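Local coordinates for surface protein R28 (Streptococcus pyogenes, PDB 6S5Z) that is anchored to the streptococcal cell wall and probably takes part in infection, represented here by its N-terminal Rib domain, a module of immunoglobulin-like fold, at residues H15-Q20 against K77-S82. Numbering follows the deposited sequence.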
loop_
_atom_site.group_PDB
_atom_site.type_symbol
_atom_site.label_atom_id
_atom_site.label_comp_id
_atom_site.label_asym_id
_atom_site.label_seq_id
_atom_site.Cartn_x
_atom_site.Cartn_y
_atom_site.Cartn_z
ATOM N N HIS A 15 -3.620 -8.163 2.792
ATOM C CA HIS A 15 -4.044 -8.030 4.180
ATOM C C HIS A 15 -2.932 -8.534 5.096
ATOM O O HIS A 15 -2.575 -9.716 5.047
ATOM C CB HIS A 15 -5.336 -8.813 4.426
ATOM C CG HIS A 15 -5.689 -8.920 5.877
ATOM N ND1 HIS A 15 -5.755 -10.125 6.539
ATOM C CD2 HIS A 15 -5.950 -7.964 6.803
ATOM C CE1 HIS A 15 -6.050 -9.910 7.810
ATOM N NE2 HIS A 15 -6.170 -8.607 7.997
ATOM N N ARG A 16 -2.398 -7.655 5.942
ATOM C CA ARG A 16 -1.362 -8.028 6.895
ATOM C C ARG A 16 -1.920 -8.127 8.313
ATOM O O ARG A 16 -2.875 -7.426 8.683
ATOM C CB ARG A 16 -0.207 -7.020 6.880
ATOM C CG ARG A 16 0.458 -6.788 5.546
ATOM C CD ARG A 16 1.642 -5.866 5.775
ATOM N NE ARG A 16 2.641 -6.496 6.639
ATOM C CZ ARG A 16 3.620 -5.835 7.250
ATOM N NH1 ARG A 16 3.730 -4.525 7.118
ATOM N NH2 ARG A 16 4.485 -6.482 8.007
ATOM N N THR A 17 -1.300 -9.007 9.105
ATOM C CA THR A 17 -1.547 -9.121 10.540
ATOM C C THR A 17 -0.241 -8.875 11.277
ATOM O O THR A 17 0.755 -9.566 11.036
ATOM C CB THR A 17 -2.103 -10.497 10.898
ATOM O OG1 THR A 17 -3.316 -10.704 10.175
ATOM C CG2 THR A 17 -2.389 -10.583 12.387
ATOM N N VAL A 18 -0.241 -7.894 12.173
ATOM C CA VAL A 18 0.967 -7.478 12.870
ATOM C C VAL A 18 0.655 -7.265 14.346
ATOM O O VAL A 18 -0.502 -7.109 14.749
ATOM C CB VAL A 18 1.576 -6.182 12.280
ATOM C CG1 VAL A 18 1.801 -6.311 10.778
ATOM C CG2 VAL A 18 0.694 -4.961 12.619
ATOM N N GLU A 19 1.711 -7.218 15.150
ATOM C CA GLU A 19 1.552 -6.978 16.577
ATOM C C GLU A 19 1.441 -5.486 16.873
ATOM O O GLU A 19 1.875 -4.639 16.087
ATOM C CB GLU A 19 2.726 -7.573 17.343
ATOM C CG GLU A 19 2.700 -9.095 17.430
ATOM C CD GLU A 19 3.797 -9.631 18.326
ATOM O OE1 GLU A 19 4.981 -9.337 18.053
ATOM O OE2 GLU A 19 3.476 -10.326 19.316
ATOM N N GLN A 20 0.852 -5.170 18.030
ATOM C CA GLN A 20 0.781 -3.787 18.482
ATOM C C GLN A 20 2.173 -3.172 18.466
ATOM O O GLN A 20 3.147 -3.811 18.876
ATOM C CB GLN A 20 0.206 -3.724 19.895
ATOM C CG GLN A 20 -0.279 -2.339 20.331
ATOM C CD GLN A 20 -0.974 -2.419 21.675
ATOM O OE1 GLN A 20 -1.052 -3.496 22.262
ATOM N NE2 GLN A 20 -1.502 -1.292 22.162
ATOM N N LYS A 77 -5.915 -3.220 4.451
ATOM C CA LYS A 77 -6.396 -3.532 5.782
ATOM C C LYS A 77 -5.254 -4.141 6.571
ATOM O O LYS A 77 -4.465 -4.928 6.035
ATOM C CB LYS A 77 -7.608 -4.470 5.716
ATOM C CG LYS A 77 -8.775 -3.799 4.999
ATOM C CD LYS A 77 -10.099 -4.546 5.106
ATOM C CE LYS A 77 -11.247 -3.617 4.691
ATOM N NZ LYS A 77 -12.594 -4.091 5.119
ATOM N N VAL A 78 -5.152 -3.750 7.835
ATOM C CA VAL A 78 -4.136 -4.275 8.729
ATOM C C VAL A 78 -4.838 -4.696 10.007
ATOM O O VAL A 78 -5.549 -3.895 10.629
ATOM C CB VAL A 78 -3.023 -3.252 9.031
ATOM C CG1 VAL A 78 -2.003 -3.854 9.985
ATOM C CG2 VAL A 78 -2.317 -2.791 7.756
ATOM N N THR A 79 -4.659 -5.948 10.385
ATOM C CA THR A 79 -5.143 -6.449 11.655
ATOM C C THR A 79 -4.024 -6.263 12.662
ATOM O O THR A 79 -2.886 -6.660 12.401
ATOM C CB THR A 79 -5.529 -7.928 11.533
ATOM O OG1 THR A 79 -6.462 -8.081 10.462
ATOM C CG2 THR A 79 -6.150 -8.438 12.827
ATOM N N VAL A 80 -4.317 -5.604 13.775
ATOM C CA VAL A 80 -3.327 -5.424 14.825
ATOM C C VAL A 80 -3.772 -6.253 16.023
ATOM O O VAL A 80 -4.887 -6.070 16.525
ATOM C CB VAL A 80 -3.146 -3.944 15.190
ATOM C CG1 VAL A 80 -2.005 -3.781 16.180
ATOM C CG2 VAL A 80 -2.894 -3.123 13.928
ATOM N N THR A 81 -2.935 -7.200 16.441
ATOM C CA THR A 81 -3.216 -8.085 17.567
ATOM C C THR A 81 -2.589 -7.561 18.859
ATOM O O THR A 81 -1.605 -6.816 18.846
ATOM C CB THR A 81 -2.672 -9.487 17.289
ATOM O OG1 THR A 81 -1.242 -9.455 17.347
ATOM C CG2 THR A 81 -3.052 -9.921 15.894
ATOM N N SER A 82 -3.143 -7.997 19.985
ATOM C CA SER A 82 -2.592 -7.634 21.292
ATOM C C SER A 82 -2.651 -8.811 22.268
ATOM O O SER A 82 -3.566 -9.631 22.221
ATOM C CB SER A 82 -3.335 -6.440 21.886
ATOM O OG SER A 82 -4.542 -6.857 22.493
HETATM O O HOH W 1 0.172 -9.631 20.098
#
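With CG swung opposite the backbone N (chi1 170°), the His15 ring reaches forward along the neighbouring strand to Thr79, whose own first torsion sets OG1 opposite its carbonyl carbon, facing the imidazole. NE2 of His15 donates to OG1 of Thr79, the hydroxyl lying at the ring edge, 6° from its plane; their separation of 2.5 Å is doubtfully short for an N-H...O pair, and no strength should be read from it. The same OG1 is hydrogen-bonded to Glu57, so this hydroxyl ties the residue leading into strand 16-19 to strand 56-65 across the strand between them. Farther along this face, the methyls CG2 of Thr17 and CG2 of Thr81 meet at 3.6 Å; beta-branched threonines suit a strand, each offering a methyl for packing and a hydroxyl for polar partners. A water joins OG1 of Thr81 to OE2 of Glu19, where the bond is weak.

On the other face, CG2 of Val18 packs against CG1 of Val78 at 3.9 Å, while CG1 of Val80 lies 3.6 Å from CA of Gln20; Val78 and Val80 are buried, as befits branched apolar residues on the covered side of a sheet. In the backbone ladder, Val18 bonds through N to Thr79 O (2.9 Å) and through O to Thr81 N, flanking its partner Val80 as parallel pairing requires; Thr79 likewise bonds to Arg16 and Val18. The ladder is weak at its start, Arg16 N to Lys77 O, and more bent at Gln20 N to Thr81 O, 136° at the hydrogen. Strand 16-19 thus joins the last strand in parallel as an outermost strand of a mixed sheet, the parallel pairing of first and last strands familiar from immunoglobulin-like folds.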